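Rho guanine nucleotide exchange factor 12 (Homo sapiens, PDB 1TXD) acts as a guanine nucleotide exchange factor for the small GTPase RhoA, and may stimulate GTP hydrolysis by the G-protein alpha subunits GNA12 and GNA13. Local coordinates at residues H119-F124 with P168-R173; L250-R255 with I283-Q288. The protein carries 1 engineered substitution. All coordinates share one frame; numbering follows the deposited sequence.

Contact 1: residues H119-F124 with P168-R173; sequences HAAATF and PTQMQR
Phe124 brings CD2 of its ring obliquely against the aliphatic root of Gln170, 3.6 Å from CB of Gln170. CE2 of Phe124 follows at 3.8 Å from the same CB, and CG of Gln170 comes within 3.9 Å of CD2, so the ring meets the two methylenes and not the polar end of the glutamine. The ring plane and the amide plane stand nearly perpendicular, at 89°. With CG anti to the backbone N (chi1 -171°) and a bend at chi2, the chain of Gln170 carries its methylenes past the ring, and NE2 at the end of the amide comes nearest to Ala121. There the contact is slighter: CB of Ala121 sits 4.2 Å from NE2 of Gln170. Ala121 and Gln170 also form the nearest CA pair of the two segments, 7.2 Å apart, and the small methyl accommodates the longer side chain opposite.

Both segments belong to the DH domain, the all-helical bundle that carries out nucleotide exchange on Rho-family GTPases, and here helix 112-126 packs against the first turn of helix 169-186 in its interior. The buried amide is held at both ends, NE2 donating to His79 and OE1 bonded to NE2 of His39, which should fix its rotation and ties helix 169-186 to helices 72-90 and 20-57. Ile75 of helix 72-90 touches both Phe124 and Gln170, while Val211 of helix 191-230 packs on Ala121.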
loop_
_atom_site.group_PDB
_atom_site.type_symbol
_atom_site.label_atom_id
_atom_site.label_comp_id
_atom_site.label_asym_id
_atom_site.label_seq_id
_atom_site.Cartn_x
_atom_site.Cartn_y
_atom_site.Cartn_z
ATOM N N HIS A 119 -11.415 -4.059 -6.025
ATOM C CA HIS A 119 -10.932 -2.947 -6.882
ATOM C C HIS A 119 -11.013 -1.583 -6.269
ATOM O O HIS A 119 -10.146 -0.760 -6.458
ATOM C CB HIS A 119 -11.597 -2.951 -8.238
ATOM C CG HIS A 119 -11.116 -4.063 -9.104
ATOM N ND1 HIS A 119 -10.249 -3.872 -10.137
ATOM C CD2 HIS A 119 -11.424 -5.374 -9.116
ATOM C CE1 HIS A 119 -10.023 -5.025 -10.749
ATOM N NE2 HIS A 119 -10.731 -5.944 -10.147
ATOM N N ALA A 120 -12.019 -1.351 -5.457
ATOM C CA ALA A 120 -12.162 -0.017 -4.903
ATOM C C ALA A 120 -11.148 0.150 -3.785
ATOM O O ALA A 120 -10.424 1.153 -3.730
ATOM C CB ALA A 120 -13.547 0.225 -4.411
ATOM N N ALA A 121 -11.072 -0.829 -2.905
ATOM C CA ALA A 121 -10.092 -0.753 -1.835
ATOM C C ALA A 121 -8.650 -0.755 -2.365
ATOM O O ALA A 121 -7.718 -0.219 -1.705
ATOM C CB ALA A 121 -10.260 -1.910 -0.847
ATOM N N ALA A 122 -8.432 -1.405 -3.494
ATOM C CA ALA A 122 -7.042 -1.525 -4.046
ATOM C C ALA A 122 -6.593 -0.161 -4.538
ATOM O O ALA A 122 -5.420 0.217 -4.382
ATOM C CB ALA A 122 -6.958 -2.552 -5.234
ATOM N N THR A 123 -7.540 0.566 -5.118
ATOM C CA THR A 123 -7.289 1.920 -5.624
ATOM C C THR A 123 -7.060 2.907 -4.448
ATOM O O THR A 123 -6.013 3.588 -4.384
ATOM C CB THR A 123 -8.445 2.361 -6.508
ATOM O OG1 THR A 123 -8.440 1.571 -7.714
ATOM C CG2 THR A 123 -8.300 3.778 -6.970
ATOM N N PHE A 124 -8.034 2.999 -3.528
ATOM C CA PHE A 124 -7.822 3.803 -2.321
ATOM C C PHE A 124 -6.531 3.438 -1.587
ATOM O O PHE A 124 -5.669 4.273 -1.392
ATOM C CB PHE A 124 -8.978 3.779 -1.360
ATOM C CG PHE A 124 -8.854 4.803 -0.285
ATOM C CD1 PHE A 124 -9.102 6.106 -0.546
ATOM C CD2 PHE A 124 -8.554 4.451 1.004
ATOM C CE1 PHE A 124 -8.990 7.068 0.431
ATOM C CE2 PHE A 124 -8.457 5.422 1.980
ATOM C CZ PHE A 124 -8.689 6.709 1.693
ATOM N N PRO A 168 -5.465 5.701 6.675
ATOM C CA PRO A 168 -5.160 4.271 6.785
ATOM C C PRO A 168 -6.283 3.369 7.424
ATOM O O PRO A 168 -6.005 2.158 7.702
ATOM C CB PRO A 168 -3.892 4.220 7.650
ATOM C CG PRO A 168 -3.222 5.592 7.600
ATOM C CD PRO A 168 -4.570 6.584 7.436
ATOM N N THR A 169 -7.466 3.946 7.695
ATOM C CA THR A 169 -8.556 3.188 8.281
ATOM C C THR A 169 -9.148 2.220 7.263
ATOM O O THR A 169 -9.552 1.106 7.699
ATOM C CB THR A 169 -9.658 4.042 8.892
ATOM O OG1 THR A 169 -10.114 5.025 7.943
ATOM C CG2 THR A 169 -9.106 4.838 10.074
ATOM N N GLN A 170 -9.155 2.568 5.954
ATOM C CA GLN A 170 -9.636 1.625 4.946
ATOM C C GLN A 170 -8.811 0.313 4.910
ATOM O O GLN A 170 -9.379 -0.789 4.979
ATOM C CB GLN A 170 -9.596 2.216 3.567
ATOM C CG GLN A 170 -10.276 1.343 2.552
ATOM C CD GLN A 170 -11.821 1.119 2.836
ATOM O OE1 GLN A 170 -12.479 1.882 3.593
ATOM N NE2 GLN A 170 -12.371 0.079 2.220
ATOM N N MET A 171 -7.490 0.409 4.819
ATOM C CA MET A 171 -6.659 -0.806 4.806
ATOM C C MET A 171 -6.927 -1.603 6.064
ATOM O O MET A 171 -7.051 -2.824 5.984
ATOM C CB MET A 171 -5.171 -0.445 4.654
ATOM C CG MET A 171 -4.142 -1.613 4.694
ATOM S SD MET A 171 -4.056 -2.536 3.116
ATOM C CE MET A 171 -4.866 -3.983 3.575
ATOM N N GLN A 172 -7.041 -0.954 7.229
ATOM C CA GLN A 172 -7.134 -1.704 8.488
ATOM C C GLN A 172 -8.418 -2.551 8.486
ATOM O O GLN A 172 -8.414 -3.713 8.859
ATOM C CB GLN A 172 -7.090 -0.798 9.741
ATOM C CG GLN A 172 -7.041 -1.633 11.090
ATOM C CD GLN A 172 -5.741 -2.462 11.279
ATOM O OE1 GLN A 172 -4.811 -2.371 10.456
ATOM N NE2 GLN A 172 -5.662 -3.255 12.376
ATOM N N ARG A 173 -9.507 -1.930 8.048
ATOM C CA ARG A 173 -10.803 -2.562 7.919
ATOM C C ARG A 173 -10.748 -3.858 7.115
ATOM O O ARG A 173 -11.320 -4.890 7.490
ATOM C CB ARG A 173 -11.838 -1.564 7.325
ATOM C CG ARG A 173 -13.261 -2.158 7.267
ATOM C CD ARG A 173 -13.749 -2.736 8.599
ATOM N NE ARG A 173 -15.161 -3.128 8.560
ATOM C CZ ARG A 173 -15.756 -3.840 9.523
ATOM N NH1 ARG A 173 -15.092 -4.118 10.589
ATOM N NH2 ARG A 173 -17.030 -4.242 9.448
#

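Contact 2: residues L250-R255 with I283-Q288; sequences LDLTKR and ILVLLQ
Ile283 opens the strand segment and gives the largest share of the strand's side, its CD1 methyl sitting over the centre of one face of the Arg255 guanidinium, 3.6 Å from CZ of Arg255. Its CG1 adds a looser approach, 3.9 Å from NE of Arg255, and the two side chains cross at about a right angle. The arginine curls back to offer this face: CG lies between the backbone N and the carbonyl carbon (chi1 65°), and the chain bends again at chi2 and chi3. Asp251 O accepts from NH1 of Arg255 at 3.0 Å, close to the guanidinium plane; NE also forms a salt bridge with Asp282. The NH1 bond arrives from above the Asp251 carbonyl plane, while Lys254 N bonds to the same oxygen from the opposite face, so the arginine helps close the turn at residues 251-255. Replacing Arg255 with an alanine would probably leave Asp282 without this charged mate, cost Asp251 O its NH1 bond and bare one side of the CD1 methyl of Ile283. The same methyl also meets CD1 of Leu250 at 3.9 Å, the two side chains running past each other in opposite directions. Leu284 is turned to the far side of the strand, and Val285 again points toward the loop, its CG2 lying 4.2 Å from CD2 of Leu252. Leu286 then faces the far side and Leu287 points toward the loop, in the usual alternation of a beta strand. The strand lies in the PH-domain sheet, pairing with strands 275-280 and 316-318, and the loop is wedged between it and the long helix 191-230, where Leu224 and Tyr227 pack on Leu252 and Gln228 bonds the backbone of Leu250 and Leu252.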
loop_
_atom_site.group_PDB
_atom_site.type_symbol
_atom_site.label_atom_id
_atom_site.label_comp_id
_atom_site.label_asym_id
_atom_site.label_seq_id
_atom_site.Cartn_x
_atom_site.Cartn_y
_atom_site.Cartn_z
ATOM N N LEU A 250 17.323 11.382 -17.383
ATOM C CA LEU A 250 17.085 10.042 -16.850
ATOM C C LEU A 250 15.837 10.030 -15.982
ATOM O O LEU A 250 15.714 10.818 -15.039
ATOM C CB LEU A 250 18.275 9.541 -16.025
ATOM C CG LEU A 250 18.046 8.218 -15.281
ATOM C CD1 LEU A 250 17.997 7.065 -16.261
ATOM C CD2 LEU A 250 19.101 7.990 -14.215
ATOM N N ASP A 251 14.944 9.102 -16.303
ATOM C CA ASP A 251 13.684 8.957 -15.605
ATOM C C ASP A 251 13.553 7.573 -14.980
ATOM O O ASP A 251 13.108 6.629 -15.636
ATOM C CB ASP A 251 12.526 9.219 -16.562
ATOM C CG ASP A 251 11.232 9.518 -15.827
ATOM O OD1 ASP A 251 11.106 9.043 -14.675
ATOM O OD2 ASP A 251 10.314 10.228 -16.312
ATOM N N LEU A 252 13.924 7.478 -13.703
ATOM C CA LEU A 252 13.775 6.247 -12.918
ATOM C C LEU A 252 12.357 5.666 -12.983
ATOM O O LEU A 252 12.195 4.452 -13.064
ATOM C CB LEU A 252 14.178 6.475 -11.445
ATOM C CG LEU A 252 15.460 7.276 -11.122
ATOM C CD1 LEU A 252 15.605 7.576 -9.615
ATOM C CD2 LEU A 252 16.694 6.554 -11.644
ATOM N N THR A 253 11.339 6.534 -12.990
ATOM C CA THR A 253 9.938 6.096 -12.878
ATOM C C THR A 253 9.413 5.284 -14.064
ATOM O O THR A 253 8.367 4.635 -13.956
ATOM C CB THR A 253 8.985 7.312 -12.625
ATOM O OG1 THR A 253 8.950 8.168 -13.771
ATOM C CG2 THR A 253 9.504 8.219 -11.498
ATOM N N LYS A 254 10.120 5.311 -15.194
ATOM C CA LYS A 254 9.676 4.562 -16.380
ATOM C C LYS A 254 10.193 3.119 -16.396
ATOM O O LYS A 254 10.086 2.425 -17.404
ATOM C CB LYS A 254 10.034 5.309 -17.678
ATOM C CG LYS A 254 9.006 6.368 -18.098
ATOM C CD LYS A 254 7.707 5.759 -18.686
ATOM C CE LYS A 254 6.550 5.701 -17.678
ATOM N NZ LYS A 254 6.367 6.970 -16.937
ATOM N N ARG A 255 10.741 2.680 -15.269
ATOM C CA ARG A 255 11.027 1.273 -15.034
ATOM C C ARG A 255 10.841 0.952 -13.554
ATOM O O ARG A 255 10.966 1.825 -12.702
ATOM C CB ARG A 255 12.460 0.943 -15.473
ATOM C CG ARG A 255 13.577 1.644 -14.673
ATOM C CD ARG A 255 14.073 2.945 -15.298
ATOM N NE ARG A 255 14.949 2.686 -16.439
ATOM C CZ ARG A 255 15.470 3.619 -17.225
ATOM N NH1 ARG A 255 15.196 4.905 -17.034
ATOM N NH2 ARG A 255 16.258 3.256 -18.226
ATOM N N ILE A 283 18.725 -1.058 -15.752
ATOM C CA ILE A 283 19.946 -0.325 -15.430
ATOM C C ILE A 283 20.285 -0.424 -13.951
ATOM O O ILE A 283 19.406 -0.551 -13.105
ATOM C CB ILE A 283 19.838 1.175 -15.832
ATOM C CG1 ILE A 283 18.588 1.838 -15.225
ATOM C CG2 ILE A 283 19.843 1.320 -17.347
ATOM C CD1 ILE A 283 18.561 3.358 -15.354
ATOM N N LEU A 284 21.574 -0.387 -13.652
ATOM C CA LEU A 284 22.048 -0.148 -12.309
ATOM C C LEU A 284 22.348 1.341 -12.287
ATOM O O LEU A 284 22.821 1.890 -13.279
ATOM C CB LEU A 284 23.298 -0.976 -12.042
ATOM C CG LEU A 284 23.704 -1.209 -10.594
ATOM C CD1 LEU A 284 22.863 -2.298 -9.978
ATOM C CD2 LEU A 284 25.184 -1.594 -10.530
ATOM N N VAL A 285 22.047 1.997 -11.171
ATOM C CA VAL A 285 22.189 3.444 -11.065
ATOM C C VAL A 285 23.023 3.763 -9.852
ATOM O O VAL A 285 22.743 3.302 -8.751
ATOM C CB VAL A 285 20.826 4.170 -10.937
ATOM C CG1 VAL A 285 21.035 5.676 -10.806
ATOM C CG2 VAL A 285 19.929 3.869 -12.143
ATOM N N LEU A 286 24.038 4.586 -10.056
ATOM C CA LEU A 286 24.986 4.891 -9.012
ATOM C C LEU A 286 24.752 6.330 -8.583
ATOM O O LEU A 286 24.869 7.245 -9.395
ATOM C CB LEU A 286 26.415 4.671 -9.524
ATOM C CG LEU A 286 26.689 3.262 -10.080
ATOM C CD1 LEU A 286 28.128 3.153 -10.580
ATOM C CD2 LEU A 286 26.422 2.179 -9.050
ATOM N N LEU A 287 24.397 6.509 -7.312
ATOM C CA LEU A 287 24.047 7.819 -6.765
ATOM C C LEU A 287 24.832 8.104 -5.487
ATOM O O LEU A 287 25.343 7.180 -4.857
ATOM C CB LEU A 287 22.543 7.887 -6.479
ATOM C CG LEU A 287 21.589 7.499 -7.613
ATOM C CD1 LEU A 287 20.205 7.207 -7.068
ATOM C CD2 LEU A 287 21.511 8.586 -8.672
ATOM N N GLN A 288 24.915 9.386 -5.115
ATOM C CA GLN A 288 25.652 9.840 -3.926
ATOM C C GLN A 288 24.747 10.618 -2.967
ATOM O O GLN A 288 24.114 11.597 -3.373
ATOM C CB GLN A 288 26.832 10.735 -4.348
ATOM C CG GLN A 288 28.223 10.185 -3.996
ATOM C CD GLN A 288 29.326 11.240 -4.104
ATOM O OE1 GLN A 288 29.480 11.878 -5.147
ATOM N NE2 GLN A 288 30.090 11.419 -3.030
#

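In the fold
The two contacts lie in different domains, contact 1 in the helical DH bundle and contact 2 in the PH domain, with centres about 30 Å apart and nearest atoms about 17 Å apart. Contact 1 is wholly interior; contact 2 is largely buried, with Arg255 partly exposed. No hydrogen bond crosses between the paired segments in either. Contact 1, nearer the geometric centre of the chain, joins two helices, a ring meeting the aliphatic part of a glutamine whose amide bonds to histidines of other helices. Contact 2 joins a loop to a strand, with methyl groups and a guanidinium face. Helix 191-230 borders both: Val211 touches 119-124, and Leu224, Tyr227 and Gln228 meet 250-255 farther along it.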